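Local coordinates for protein PfEMP1 variant 1 of strain MC (PDB 5LGD) that is one domain-sized piece of a malaria-parasite surface protein, PfEMP1, that probably binds a host cell-surface receptor, at residues A9-W14 against Q87-K92. Sequence-based numbering, arbitrary orientation.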
loop_
_atom_site.group_PDB
_atom_site.type_symbol
_atom_site.label_atom_id
_atom_site.label_comp_id
_atom_site.label_asym_id
_atom_site.label_seq_id
_atom_site.Cartn_x
_atom_site.Cartn_y
_atom_site.Cartn_z
ATOM N N ALA B 9 15.583 -6.337 -21.439
ATOM C CA ALA B 9 16.949 -6.838 -21.683
ATOM C C ALA B 9 17.536 -6.263 -22.970
ATOM O O ALA B 9 18.687 -5.810 -22.973
ATOM C CB ALA B 9 16.943 -8.357 -21.762
ATOM N N PHE B 10 16.736 -6.285 -24.070
ATOM C CA PHE B 10 17.175 -5.779 -25.360
ATOM C C PHE B 10 17.480 -4.293 -25.322
ATOM O O PHE B 10 18.529 -3.868 -25.818
ATOM C CB PHE B 10 16.157 -6.109 -26.466
ATOM C CG PHE B 10 16.601 -5.611 -27.815
ATOM C CD1 PHE B 10 17.468 -6.357 -28.596
ATOM C CD2 PHE B 10 16.168 -4.378 -28.296
ATOM C CE1 PHE B 10 17.920 -5.869 -29.821
ATOM C CE2 PHE B 10 16.585 -3.913 -29.543
ATOM C CZ PHE B 10 17.487 -4.642 -30.277
ATOM N N PHE B 11 16.543 -3.512 -24.755
ATOM C CA PHE B 11 16.629 -2.059 -24.603
ATOM C C PHE B 11 18.003 -1.601 -24.042
ATOM O O PHE B 11 18.661 -0.741 -24.631
ATOM C CB PHE B 11 15.457 -1.543 -23.719
ATOM C CG PHE B 11 15.415 -0.046 -23.517
ATOM C CD1 PHE B 11 16.226 0.569 -22.564
ATOM C CD2 PHE B 11 14.604 0.755 -24.313
ATOM C CE1 PHE B 11 16.212 1.959 -22.406
ATOM C CE2 PHE B 11 14.555 2.144 -24.124
ATOM C CZ PHE B 11 15.384 2.737 -23.203
ATOM N N TRP B 12 18.424 -2.186 -22.918
ATOM C CA TRP B 12 19.663 -1.802 -22.254
ATOM C C TRP B 12 20.894 -2.283 -22.961
ATOM O O TRP B 12 21.858 -1.527 -23.059
ATOM C CB TRP B 12 19.626 -2.224 -20.787
ATOM C CG TRP B 12 18.604 -1.403 -20.075
ATOM C CD1 TRP B 12 17.381 -1.813 -19.627
ATOM C CD2 TRP B 12 18.642 0.018 -19.902
ATOM N NE1 TRP B 12 16.693 -0.747 -19.104
ATOM C CE2 TRP B 12 17.455 0.388 -19.240
ATOM C CE3 TRP B 12 19.611 1.001 -20.159
ATOM C CZ2 TRP B 12 17.192 1.699 -18.865
ATOM C CZ3 TRP B 12 19.339 2.300 -19.800
ATOM C CH2 TRP B 12 18.144 2.637 -19.158
ATOM N N MET B 13 20.826 -3.466 -23.554
ATOM C CA MET B 13 21.897 -4.029 -24.373
ATOM C C MET B 13 22.182 -3.120 -25.585
ATOM O O MET B 13 23.342 -2.899 -25.913
ATOM C CB MET B 13 21.480 -5.422 -24.873
ATOM C CG MET B 13 22.629 -6.213 -25.461
ATOM S SD MET B 13 22.131 -7.183 -26.895
ATOM C CE MET B 13 21.501 -5.881 -28.004
ATOM N N TRP B 14 21.133 -2.646 -26.266
ATOM C CA TRP B 14 21.240 -1.802 -27.455
ATOM C C TRP B 14 21.873 -0.463 -27.080
ATOM O O TRP B 14 22.815 -0.023 -27.752
ATOM C CB TRP B 14 19.875 -1.617 -28.137
ATOM C CG TRP B 14 19.950 -0.814 -29.397
ATOM C CD1 TRP B 14 19.982 -1.297 -30.674
ATOM C CD2 TRP B 14 19.993 0.619 -29.507
ATOM N NE1 TRP B 14 20.065 -0.256 -31.571
ATOM C CE2 TRP B 14 20.093 0.930 -30.879
ATOM C CE3 TRP B 14 19.966 1.674 -28.577
ATOM C CZ2 TRP B 14 20.193 2.246 -31.341
ATOM C CZ3 TRP B 14 20.065 2.978 -29.044
ATOM C CH2 TRP B 14 20.161 3.250 -30.410
ATOM N N GLN B 87 12.490 9.851 -21.021
ATOM C CA GLN B 87 13.386 10.936 -20.699
ATOM C C GLN B 87 13.989 10.771 -19.326
ATOM O O GLN B 87 15.195 10.899 -19.216
ATOM C CB GLN B 87 12.689 12.280 -20.847
ATOM C CG GLN B 87 13.596 13.482 -20.702
ATOM C CD GLN B 87 12.989 14.644 -21.422
ATOM O OE1 GLN B 87 13.504 15.092 -22.444
ATOM N NE2 GLN B 87 11.835 15.095 -20.952
ATOM N N THR B 88 13.179 10.436 -18.297
ATOM C CA THR B 88 13.665 10.191 -16.928
ATOM C C THR B 88 14.698 9.055 -16.953
ATOM O O THR B 88 15.776 9.176 -16.388
ATOM C CB THR B 88 12.469 9.832 -16.002
ATOM O OG1 THR B 88 11.544 10.910 -15.999
ATOM C CG2 THR B 88 12.892 9.517 -14.549
ATOM N N LEU B 89 14.354 7.958 -17.624
ATOM C CA LEU B 89 15.152 6.731 -17.720
ATOM C C LEU B 89 16.548 6.923 -18.337
ATOM O O LEU B 89 17.526 6.246 -17.958
ATOM C CB LEU B 89 14.300 5.770 -18.556
ATOM C CG LEU B 89 14.444 4.263 -18.406
ATOM C CD1 LEU B 89 14.361 3.767 -16.911
ATOM C CD2 LEU B 89 13.386 3.586 -19.285
ATOM N N LEU B 90 16.642 7.877 -19.262
ATOM C CA LEU B 90 17.858 8.133 -20.027
ATOM C C LEU B 90 18.621 9.370 -19.606
ATOM O O LEU B 90 19.667 9.628 -20.185
ATOM C CB LEU B 90 17.528 8.147 -21.532
ATOM C CG LEU B 90 17.009 6.810 -22.054
ATOM C CD1 LEU B 90 16.454 6.931 -23.451
ATOM C CD2 LEU B 90 18.097 5.725 -21.991
ATOM N N MET B 91 18.166 10.097 -18.562
ATOM C CA MET B 91 18.914 11.222 -17.998
ATOM C C MET B 91 20.297 10.668 -17.637
ATOM O O MET B 91 20.396 9.505 -17.227
ATOM C CB MET B 91 18.219 11.782 -16.736
ATOM C CG MET B 91 16.964 12.608 -17.031
ATOM S SD MET B 91 17.253 13.949 -18.223
ATOM C CE MET B 91 18.218 15.145 -17.188
ATOM N N LYS B 92 21.361 11.440 -17.924
ATOM C CA LYS B 92 22.754 11.019 -17.739
ATOM C C LYS B 92 23.051 10.204 -16.448
ATOM O O LYS B 92 23.572 9.096 -16.570
ATOM C CB LYS B 92 23.713 12.223 -17.851
ATOM C CG LYS B 92 25.197 11.841 -17.747
ATOM C CD LYS B 92 26.122 13.062 -17.804
ATOM C CE LYS B 92 26.148 13.912 -16.549
ATOM N NZ LYS B 92 26.785 13.203 -15.403
#
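Helix 82-90 packs on the N-terminal turns of helix 7-29, beside the surface that meets another protein. Phe11 and Trp12 meet Leu89 and Leu90 of segment 87-92. The contact is buried, and the side chains meet through apolar atoms. The benzo end of the Trp12 indole makes the nearest approach, 3.8 Å from CZ2 to Leu89 CG, which sits at the ring edge, near its plane. Leu89 CD1 is 4.0 Å from the same CZ2. The carbonyl oxygen Leu89 O also lies in the indole plane, 3.9 Å from Trp12 CH2. Leu90 CD2 is 4.2 Å from both Trp12 CH2 and Phe11 CZ. Chi1 of Leu90 (-63°) puts CG beside the backbone N, and chi2 then turns CD2 to the rings. Two consecutive leucines thus join these helices of an all-alpha domain of the PFEMP1 DBL family, probably a CIDR domain. Phe11 CD1 stands 3.5 Å above the centre of the indole plane. Leu95 and Ile98 of helix 92-103 pack on Trp12, while Trp63 and Ile145 pack on Leu90. An aromatic side chain on the chain of a different protein meets the Phe11 ring edge-to-face; Trp12 and Leu89 also pack on that protein, so the cluster partly forms the binding surface.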